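Local structure of sulfate adenylyltransferase (Allochromatium vinosum, 4DNX) at residues I2-S7 against E182-I187; L47-F52 against L164-F169; Y136-P141 against G302-P307. The protein catalyses the transfer of the adenylyl group of ATP to sulfate, giving adenosine 5'-phosphosulfate and diphosphate, the first step in reducing sulfate to sulfite. All blocks are in the same frame, centred on the assembly; numbering follows the deposited sequence. Where two conformers were deposited one is given.

Contact 1. Residues I2-S7 against E182-I187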
loop_
_atom_site.group_PDB
_atom_site.type_symbol
_atom_site.label_atom_id
_atom_site.label_comp_id
_atom_site.label_asym_id
_atom_site.label_seq_id
_atom_site.Cartn_x
_atom_site.Cartn_y
_atom_site.Cartn_z
ATOM N N ILE A 2 -14.871 -15.284 4.321
ATOM C CA ILE A 2 -15.307 -15.344 5.709
ATOM C C ILE A 2 -15.912 -13.995 6.075
ATOM O O ILE A 2 -15.412 -12.931 5.638
ATOM C CB ILE A 2 -14.123 -15.698 6.651
ATOM C CG1 ILE A 2 -14.614 -16.039 8.055
ATOM C CG2 ILE A 2 -13.026 -14.560 6.663
ATOM C CD1 ILE A 2 -13.585 -16.794 8.912
ATOM N N LYS A 3 -17.005 -14.017 6.840
ATOM C CA LYS A 3 -17.631 -12.734 7.177
ATOM C C LYS A 3 -16.770 -11.900 8.127
ATOM O O LYS A 3 -16.015 -12.457 8.923
ATOM C CB LYS A 3 -19.055 -12.954 7.739
ATOM C CG LYS A 3 -19.085 -13.614 9.119
ATOM C CD LYS A 3 -20.525 -13.792 9.654
ATOM C CE LYS A 3 -21.318 -12.453 9.735
ATOM N NZ LYS A 3 -20.716 -11.322 10.559
ATOM N N PRO A 4 -16.859 -10.568 8.034
ATOM C CA PRO A 4 -16.211 -9.719 9.033
ATOM C C PRO A 4 -16.848 -9.989 10.401
ATOM O O PRO A 4 -17.968 -10.532 10.499
ATOM C CB PRO A 4 -16.542 -8.286 8.573
ATOM C CG PRO A 4 -16.950 -8.432 7.088
ATOM C CD PRO A 4 -17.564 -9.787 6.992
ATOM N N VAL A 5 -16.157 -9.602 11.473
ATOM C CA VAL A 5 -16.719 -9.875 12.780
ATOM C C VAL A 5 -17.824 -8.871 13.092
ATOM O O VAL A 5 -17.572 -7.698 13.052
ATOM C CB VAL A 5 -15.636 -9.831 13.905
ATOM C CG1 VAL A 5 -16.266 -10.312 15.224
ATOM C CG2 VAL A 5 -14.447 -10.751 13.536
ATOM N N GLY A 6 -19.032 -9.346 13.354
ATOM C CA GLY A 6 -20.132 -8.433 13.807
ATOM C C GLY A 6 -20.845 -7.587 12.766
ATOM O O GLY A 6 -21.677 -6.752 13.134
ATOM N N SER A 7 -20.526 -7.778 11.480
ATOM C CA SER A 7 -21.239 -7.107 10.371
ATOM C C SER A 7 -21.013 -7.830 9.054
ATOM O O SER A 7 -20.125 -8.665 8.936
ATOM C CB SER A 7 -20.759 -5.659 10.207
ATOM O OG SER A 7 -19.377 -5.658 9.879
ATOM N N GLU A 182 -7.820 -3.806 2.214
ATOM C CA GLU A 182 -7.054 -4.160 0.996
ATOM C C GLU A 182 -6.620 -5.632 1.032
ATOM O O GLU A 182 -6.591 -6.272 -0.044
ATOM C CB GLU A 182 -5.838 -3.251 0.853
ATOM C CG GLU A 182 -4.994 -3.469 -0.457
ATOM C CD GLU A 182 -5.790 -3.400 -1.796
ATOM O OE1 GLU A 182 -6.919 -2.846 -1.863
ATOM O OE2 GLU A 182 -5.233 -3.876 -2.825
ATOM N N ILE A 183 -6.311 -6.154 2.216
ATOM C CA ILE A 183 -5.967 -7.612 2.307
ATOM C C ILE A 183 -7.186 -8.438 1.864
ATOM O O ILE A 183 -7.046 -9.387 1.036
ATOM C CB ILE A 183 -5.517 -7.960 3.705
ATOM C CG1 ILE A 183 -4.136 -7.343 3.941
ATOM C CG2 ILE A 183 -5.456 -9.443 3.897
ATOM C CD1 ILE A 183 -3.585 -7.495 5.398
ATOM N N ARG A 184 -8.399 -8.078 2.357
ATOM C CA ARG A 184 -9.639 -8.769 1.918
ATOM C C ARG A 184 -9.839 -8.696 0.381
ATOM O O ARG A 184 -10.174 -9.712 -0.254
ATOM C CB ARG A 184 -10.866 -8.184 2.721
ATOM C CG ARG A 184 -12.252 -8.828 2.592
ATOM C CD ARG A 184 -13.128 -8.233 3.748
ATOM N NE ARG A 184 -13.037 -9.003 5.020
ATOM C CZ ARG A 184 -13.798 -10.068 5.278
ATOM N NH1 ARG A 184 -14.672 -10.538 4.353
ATOM N NH2 ARG A 184 -13.663 -10.736 6.416
ATOM N N HIS A 185 -9.601 -7.527 -0.228
ATOM C CA HIS A 185 -9.743 -7.377 -1.693
ATOM C C HIS A 185 -8.780 -8.298 -2.426
ATOM O O HIS A 185 -9.196 -8.979 -3.373
ATOM C CB HIS A 185 -9.428 -5.935 -2.099
ATOM C CG HIS A 185 -10.512 -4.960 -1.765
ATOM N ND1 HIS A 185 -10.253 -3.633 -1.463
ATOM C CD2 HIS A 185 -11.846 -5.117 -1.638
ATOM C CE1 HIS A 185 -11.390 -3.017 -1.200
ATOM N NE2 HIS A 185 -12.372 -3.884 -1.316
ATOM N N GLU A 186 -7.515 -8.285 -1.986
ATOM C CA GLU A 186 -6.469 -9.107 -2.610
ATOM C C GLU A 186 -6.704 -10.615 -2.461
ATOM O O GLU A 186 -6.490 -11.359 -3.426
ATOM C CB GLU A 186 -5.089 -8.726 -2.097
ATOM C CG GLU A 186 -3.958 -9.604 -2.624
ATOM C CD GLU A 186 -2.596 -8.921 -2.597
ATOM O OE1 GLU A 186 -1.669 -9.503 -3.199
ATOM O OE2 GLU A 186 -2.454 -7.811 -1.985
ATOM N N ILE A 187 -7.138 -11.070 -1.281
ATOM C CA ILE A 187 -7.517 -12.506 -1.112
ATOM C C ILE A 187 -8.600 -12.853 -2.128
ATOM O O ILE A 187 -8.571 -13.915 -2.796
ATOM C CB ILE A 187 -8.013 -12.799 0.323
ATOM C CG1 ILE A 187 -6.812 -12.781 1.281
ATOM C CG2 ILE A 187 -8.762 -14.147 0.370
ATOM C CD1 ILE A 187 -7.187 -12.766 2.782
#

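Contact 2. Residues L47-F52 against L164-F169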
loop_
_atom_site.group_PDB
_atom_site.type_symbol
_atom_site.label_atom_id
_atom_site.label_comp_id
_atom_site.label_asym_id
_atom_site.label_seq_id
_atom_site.Cartn_x
_atom_site.Cartn_y
_atom_site.Cartn_z
ATOM N N LEU A 47 -8.397 1.006 13.921
ATOM C CA LEU A 47 -9.783 1.385 13.579
ATOM C C LEU A 47 -9.888 1.964 12.149
ATOM O O LEU A 47 -10.840 1.645 11.385
ATOM C CB LEU A 47 -10.264 2.457 14.594
ATOM C CG LEU A 47 -10.700 1.845 15.953
ATOM C CD1 LEU A 47 -10.732 2.997 16.978
ATOM C CD2 LEU A 47 -12.054 1.163 15.807
ATOM N N GLY A 48 -8.971 2.859 11.795
ATOM C CA GLY A 48 -8.923 3.468 10.447
ATOM C C GLY A 48 -8.803 2.421 9.348
ATOM O O GLY A 48 -9.414 2.560 8.306
ATOM N N ALA A 49 -8.034 1.368 9.638
ATOM C CA ALA A 49 -7.633 0.368 8.606
ATOM C C ALA A 49 -8.615 -0.798 8.554
ATOM O O ALA A 49 -8.435 -1.721 7.742
ATOM C CB ALA A 49 -6.228 -0.139 8.934
ATOM N N GLY A 50 -9.669 -0.762 9.376
ATOM C CA GLY A 50 -10.725 -1.801 9.337
ATOM C C GLY A 50 -10.429 -3.055 10.171
ATOM O O GLY A 50 -11.264 -3.976 10.260
ATOM N N TYR A 51 -9.257 -3.118 10.795
ATOM C CA TYR A 51 -8.926 -4.275 11.617
ATOM C C TYR A 51 -9.859 -4.423 12.843
ATOM O O TYR A 51 -10.125 -5.547 13.300
ATOM C CB TYR A 51 -7.484 -4.181 12.081
ATOM C CG TYR A 51 -6.475 -4.474 10.974
ATOM C CD1 TYR A 51 -6.339 -5.777 10.463
ATOM C CD2 TYR A 51 -5.649 -3.455 10.459
ATOM C CE1 TYR A 51 -5.412 -6.058 9.446
ATOM C CE2 TYR A 51 -4.713 -3.685 9.463
ATOM C CZ TYR A 51 -4.592 -5.017 8.957
ATOM O OH TYR A 51 -3.656 -5.266 7.991
ATOM N N PHE A 52 -10.331 -3.294 13.402
ATOM C CA PHE A 52 -11.201 -3.345 14.582
ATOM C C PHE A 52 -12.659 -3.067 14.218
ATOM O O PHE A 52 -13.487 -2.664 15.046
ATOM C CB PHE A 52 -10.699 -2.373 15.668
ATOM C CG PHE A 52 -9.388 -2.768 16.320
ATOM C CD1 PHE A 52 -8.763 -4.019 16.111
ATOM C CD2 PHE A 52 -8.758 -1.847 17.126
ATOM C CE1 PHE A 52 -7.561 -4.336 16.754
ATOM C CE2 PHE A 52 -7.521 -2.149 17.781
ATOM C CZ PHE A 52 -6.928 -3.357 17.588
ATOM N N LEU A 164 -7.393 10.122 9.461
ATOM C CA LEU A 164 -6.896 10.870 8.308
ATOM C C LEU A 164 -5.648 10.257 7.674
ATOM O O LEU A 164 -5.293 10.556 6.528
ATOM C CB LEU A 164 -6.620 12.342 8.706
ATOM C CG LEU A 164 -7.868 13.081 9.203
ATOM C CD1 LEU A 164 -7.468 14.543 9.450
ATOM C CD2 LEU A 164 -9.011 13.036 8.190
ATOM N N ASN A 165 -4.952 9.437 8.443
ATOM C CA ASN A 165 -3.741 8.750 7.924
ATOM C C ASN A 165 -3.407 7.572 8.795
ATOM O O ASN A 165 -4.075 7.313 9.835
ATOM C CB ASN A 165 -2.541 9.708 7.810
ATOM C CG ASN A 165 -2.172 10.345 9.135
ATOM O OD1 ASN A 165 -1.653 9.675 10.035
ATOM N ND2 ASN A 165 -2.458 11.651 9.260
ATOM N N PHE A 166 -2.396 6.808 8.353
ATOM C CA PHE A 166 -1.968 5.620 9.100
ATOM C C PHE A 166 -0.627 5.799 9.741
ATOM O O PHE A 166 0.107 4.804 9.954
ATOM C CB PHE A 166 -1.994 4.412 8.161
ATOM C CG PHE A 166 -3.384 4.149 7.594
ATOM C CD1 PHE A 166 -4.438 3.851 8.451
ATOM C CD2 PHE A 166 -3.627 4.131 6.226
ATOM C CE1 PHE A 166 -5.729 3.601 7.971
ATOM C CE2 PHE A 166 -4.938 3.845 5.737
ATOM C CZ PHE A 166 -5.977 3.583 6.599
ATOM N N SER A 167 -0.317 7.044 10.079
ATOM C CA SER A 167 0.878 7.334 10.919
ATOM C C SER A 167 2.192 6.899 10.181
ATOM O O SER A 167 2.260 6.778 8.916
ATOM C CB SER A 167 0.662 6.691 12.307
ATOM O OG SER A 167 1.683 7.065 13.270
ATOM N N TYR A 168 3.243 6.625 10.963
ATOM C CA TYR A 168 4.515 6.257 10.426
ATOM C C TYR A 168 4.490 4.836 9.884
ATOM O O TYR A 168 5.410 4.453 9.128
ATOM C CB TYR A 168 5.614 6.409 11.516
ATOM C CG TYR A 168 5.570 5.360 12.593
ATOM C CD1 TYR A 168 4.805 5.542 13.753
ATOM C CD2 TYR A 168 6.330 4.203 12.477
ATOM C CE1 TYR A 168 4.768 4.559 14.765
ATOM C CE2 TYR A 168 6.275 3.227 13.432
ATOM C CZ TYR A 168 5.544 3.416 14.586
ATOM O OH TYR A 168 5.531 2.442 15.557
ATOM N N PHE A 169 3.455 4.056 10.210
ATOM C CA PHE A 169 3.423 2.662 9.734
ATOM C C PHE A 169 3.347 2.641 8.197
ATOM O O PHE A 169 3.953 1.770 7.540
ATOM C CB PHE A 169 2.206 1.927 10.304
ATOM C CG PHE A 169 2.164 1.905 11.818
ATOM C CD1 PHE A 169 3.146 1.200 12.547
ATOM C CD2 PHE A 169 1.197 2.609 12.515
ATOM C CE1 PHE A 169 3.105 1.144 13.960
ATOM C CE2 PHE A 169 1.151 2.588 13.936
ATOM C CZ PHE A 169 2.111 1.852 14.664
#

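Contact 3. Residues Y136-P141 against G302-P307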
loop_
_atom_site.group_PDB
_atom_site.type_symbol
_atom_site.label_atom_id
_atom_site.label_comp_id
_atom_site.label_asym_id
_atom_site.label_seq_id
_atom_site.Cartn_x
_atom_site.Cartn_y
_atom_site.Cartn_z
ATOM N N TYR A 136 -4.504 -8.294 31.365
ATOM C CA TYR A 136 -3.107 -8.766 31.371
ATOM C C TYR A 136 -2.865 -10.018 32.215
ATOM O O TYR A 136 -1.774 -10.597 32.166
ATOM C CB TYR A 136 -2.159 -7.614 31.796
ATOM C CG TYR A 136 -2.271 -6.415 30.866
ATOM C CD1 TYR A 136 -1.569 -6.353 29.653
ATOM C CD2 TYR A 136 -3.117 -5.355 31.189
ATOM C CE1 TYR A 136 -1.703 -5.248 28.772
ATOM C CE2 TYR A 136 -3.244 -4.236 30.326
ATOM C CZ TYR A 136 -2.539 -4.180 29.143
ATOM O OH TYR A 136 -2.678 -3.096 28.292
ATOM N N GLY A 137 -3.872 -10.418 32.995
ATOM C CA GLY A 137 -3.786 -11.604 33.850
ATOM C C GLY A 137 -2.813 -11.501 35.008
ATOM O O GLY A 137 -2.367 -12.515 35.550
ATOM N N THR A 138 -2.489 -10.275 35.401
ATOM C CA THR A 138 -1.573 -10.049 36.521
ATOM C C THR A 138 -1.646 -8.596 36.927
ATOM O O THR A 138 -2.101 -7.743 36.143
ATOM C CB THR A 138 -0.103 -10.336 36.128
ATOM O OG1 THR A 138 0.725 -10.181 37.294
ATOM C CG2 THR A 138 0.379 -9.375 35.058
ATOM N N SER A 139 -1.155 -8.325 38.139
ATOM C CA SER A 139 -1.062 -6.960 38.621
ATOM C C SER A 139 0.401 -6.519 38.723
ATOM O O SER A 139 0.694 -5.375 39.088
ATOM C CB SER A 139 -1.775 -6.842 39.973
ATOM O OG SER A 139 -3.180 -6.901 39.776
ATOM N N ASP A 140 1.311 -7.432 38.381
ATOM C CA ASP A 140 2.748 -7.194 38.491
ATOM C C ASP A 140 3.182 -5.982 37.663
ATOM O O ASP A 140 3.012 -5.993 36.453
ATOM C CB ASP A 140 3.498 -8.442 38.027
ATOM C CG ASP A 140 4.980 -8.381 38.297
ATOM O OD1 ASP A 140 5.514 -7.325 38.708
ATOM O OD2 ASP A 140 5.620 -9.428 38.096
ATOM N N PRO A 141 3.708 -4.935 38.304
ATOM C CA PRO A 141 4.275 -3.808 37.546
ATOM C C PRO A 141 5.506 -4.146 36.686
ATOM O O PRO A 141 5.906 -3.320 35.864
ATOM C CB PRO A 141 4.669 -2.799 38.634
ATOM C CG PRO A 141 4.399 -3.458 39.956
ATOM C CD PRO A 141 4.125 -4.901 39.722
ATOM N N GLY A 302 7.609 -13.000 30.071
ATOM C CA GLY A 302 7.941 -13.486 31.416
ATOM C C GLY A 302 7.371 -14.870 31.674
ATOM O O GLY A 302 7.377 -15.729 30.781
ATOM N N ASP A 303 6.806 -15.062 32.862
ATOM C CA ASP A 303 6.276 -16.362 33.255
ATOM C C ASP A 303 4.783 -16.341 33.597
ATOM O O ASP A 303 4.294 -17.210 34.297
ATOM C CB ASP A 303 7.106 -16.924 34.434
ATOM C CG ASP A 303 7.676 -18.289 34.136
ATOM O OD1 ASP A 303 8.082 -18.536 32.966
ATOM O OD2 ASP A 303 7.713 -19.125 35.073
ATOM N N TYR A 304 4.052 -15.348 33.094
ATOM C CA TYR A 304 2.671 -15.134 33.522
ATOM C C TYR A 304 1.668 -16.129 32.968
ATOM O O TYR A 304 0.650 -16.361 33.603
ATOM C CB TYR A 304 2.189 -13.720 33.168
ATOM C CG TYR A 304 3.085 -12.662 33.711
ATOM C CD1 TYR A 304 3.037 -12.306 35.070
ATOM C CD2 TYR A 304 4.013 -12.034 32.889
ATOM C CE1 TYR A 304 3.880 -11.344 35.570
ATOM C CE2 TYR A 304 4.877 -11.056 33.390
ATOM C CZ TYR A 304 4.788 -10.713 34.719
ATOM O OH TYR A 304 5.625 -9.747 35.230
ATOM N N TYR A 305 1.942 -16.700 31.794
ATOM C CA TYR A 305 0.980 -17.549 31.107
ATOM C C TYR A 305 1.485 -18.985 30.895
ATOM O O TYR A 305 2.683 -19.239 30.767
ATOM C CB TYR A 305 0.581 -16.916 29.757
ATOM C CG TYR A 305 0.367 -15.418 29.846
ATOM C CD1 TYR A 305 -0.638 -14.879 30.670
ATOM C CD2 TYR A 305 1.198 -14.537 29.159
ATOM C CE1 TYR A 305 -0.833 -13.489 30.780
ATOM C CE2 TYR A 305 1.003 -13.134 29.262
ATOM C CZ TYR A 305 -0.006 -12.634 30.102
ATOM O OH TYR A 305 -0.186 -11.283 30.216
ATOM N N GLY A 306 0.557 -19.926 30.918
ATOM C CA GLY A 306 0.912 -21.310 30.589
ATOM C C GLY A 306 1.213 -21.418 29.089
ATOM O O GLY A 306 0.689 -20.635 28.292
ATOM N N PRO A 307 2.047 -22.388 28.701
ATOM C CA PRO A 307 2.518 -22.489 27.296
ATOM C C PRO A 307 1.408 -22.577 26.231
ATOM O O PRO A 307 1.584 -22.063 25.117
ATOM C CB PRO A 307 3.369 -23.781 27.291
ATOM C CG PRO A 307 3.069 -24.486 28.554
ATOM C CD PRO A 307 2.648 -23.428 29.566
#

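Contact 1. Residues I2-S7 against E182-I187
Two hydrogen bonds from R184 hold the backbone carbonyl of I2. The guanidinium comes end-on, so both terminal nitrogens reach the same oxygen. R184 NH1 lies 2.8 Å from I2 O and R184 NH2 lies 2.9 Å from it. The acceptor sits in the guanidinium plane. NH1 is almost in line with the carbonyl bond, whereas NH2 stands above the carbonyl plane. Sharing one acceptor bends both bonds, with N-H...O angles of 145° and 141°. The first two torsions of R184 are extended, with CG anti to the backbone N (chi1 -173°). This carries the group well out from helix 180-190, and a bend at chi3 turns it.

Further hydrogen bonds tie both segments to the end of helix 274-287. R184 NE donates to the backbone O of N286, while NH1 and NH2 hold I2 O, so all three guanidinium nitrogens have partners. Segment 2-7 has its own ties there. K3 O accepts from the side chain of Q285, and V5 N donates to that of N286. Within 2-7 the chain curls round a lysine. K3 NZ bonds to P4 O at 2.9 Å and to S7 O at 3.2 Å.

Van der Waals contact comes from P4 and I2. P4 CG sits over one face of the guanidinium, above its middle and 4.0 Å from R184 CZ. The methyl I2 CG2 touches R184 NH2 at 3.9 Å.

The main-chain oxygen is a bifurcated acceptor. It joins the N-terminal segment, in the PUA-like part of the chain, to helix 180-190 of the Rossmann-like ATP-sulfurylase part.

Contact 2. Residues L47-F52 against L164-F169
A Schellman motif ends helix 38-48, and the ring of F166 packs against this helix end in a buried core of the PUA-like N-terminal part. G50 is the first residue beyond the helical conformation. Its phi is positive, which suits a glycine. Its N makes a weak bond back to L47 O.

No hydrogen bond crosses the contact. One ring packs on the backbone of the helix end and on one methyl. F166 points an edge at the backbone of the last turn. F166 CE1 lies 3.6 Å from G48 C, which is close to the ring plane. The same ring carbon is 3.6 Å from A49 N. F166 CZ reaches G48 O at 4.0 Å. G48 has no side chain, and the ring edge lies directly on its backbone.

CG of F166 is anti to the carbonyl carbon (chi1 -60°), and this directs the ring toward the helix end. The rings of F14 and F177 also meet F166, with planes inclined by about 30° and 35°. P174 of the second subunit also packs on F166, so this ring lies at the subunit contact.

The turn that presents F166 has its own brace. N165 OD1 accepts from S167 N at 3.0 Å, closing an Asx turn. S167 N meets a lone pair of OD1, within the amide plane. N165 ND2 donates to V111 O, which links the turn to strand 111-116. Back at the helix end, A49 CB also touches F166 CE1, at 3.9 Å.

Contact 3. Residues Y136-P141 against G302-P307
Y136 O accepts a hydrogen bond from the phenol of Y305, with Y305 OH 2.6 Å away. The acceptor lies at the edge of the Y305 ring, in its plane. The hydroxyl is tilted 30° from the carbonyl plane. Y305 OH is also hydrogen-bonded to H143 NE2, and weakly to Y271 O, so several partners hold the phenol.

G137 leaves helix 125-136 with positive phi. Having no side chain, it lies beside the Y305 ring.

T138 lies against the ring of Y304. Its methyl CG2 is over one face, and T138 OG1 is 3.8 Å from Y304 CE1. OG1 is anti to the backbone N (chi1 -176°), from where it also accepts from D140 N at 3.0 Å.

D140 meets the hydroxyl end of Y304, next to T138. D140 OD2 is 2.9 Å from Y304 OH, a weak hydrogen bond at the ring edge. Carboxylate and ring planes are 73° apart. The other oxygen, OD1, accepts from K142 N.

T138 and D140 form an ST turn. Y304 packs on the turn and Y305 holds the helix end before it. Together they join the Rossmann-like part to the PUA-like part at the protein surface.

How the contacts relate
From the N terminus, residues 2-7 open contact 1, which closes only at helix 180-190. Contact 2 lies wholly within that span. It brings the end of helix 38-48 to the segment leading into helix 167-172, the helix just before 180-190. Contact 3 starts at 136-141, inside both loops, but ends at 302-307, so it crosses contacts 1 and 2. Contacts 1 and 2 are neighbours. I183 CD1 touches Y51 OH at 3.4 Å, and both contacts reach the second subunit. Contact 3 is across the chain's centre from them. Contacts 1 and 3 join the PUA-like and ATP-sulfurylase parts at separate places, their nearest atoms about 20 Å apart.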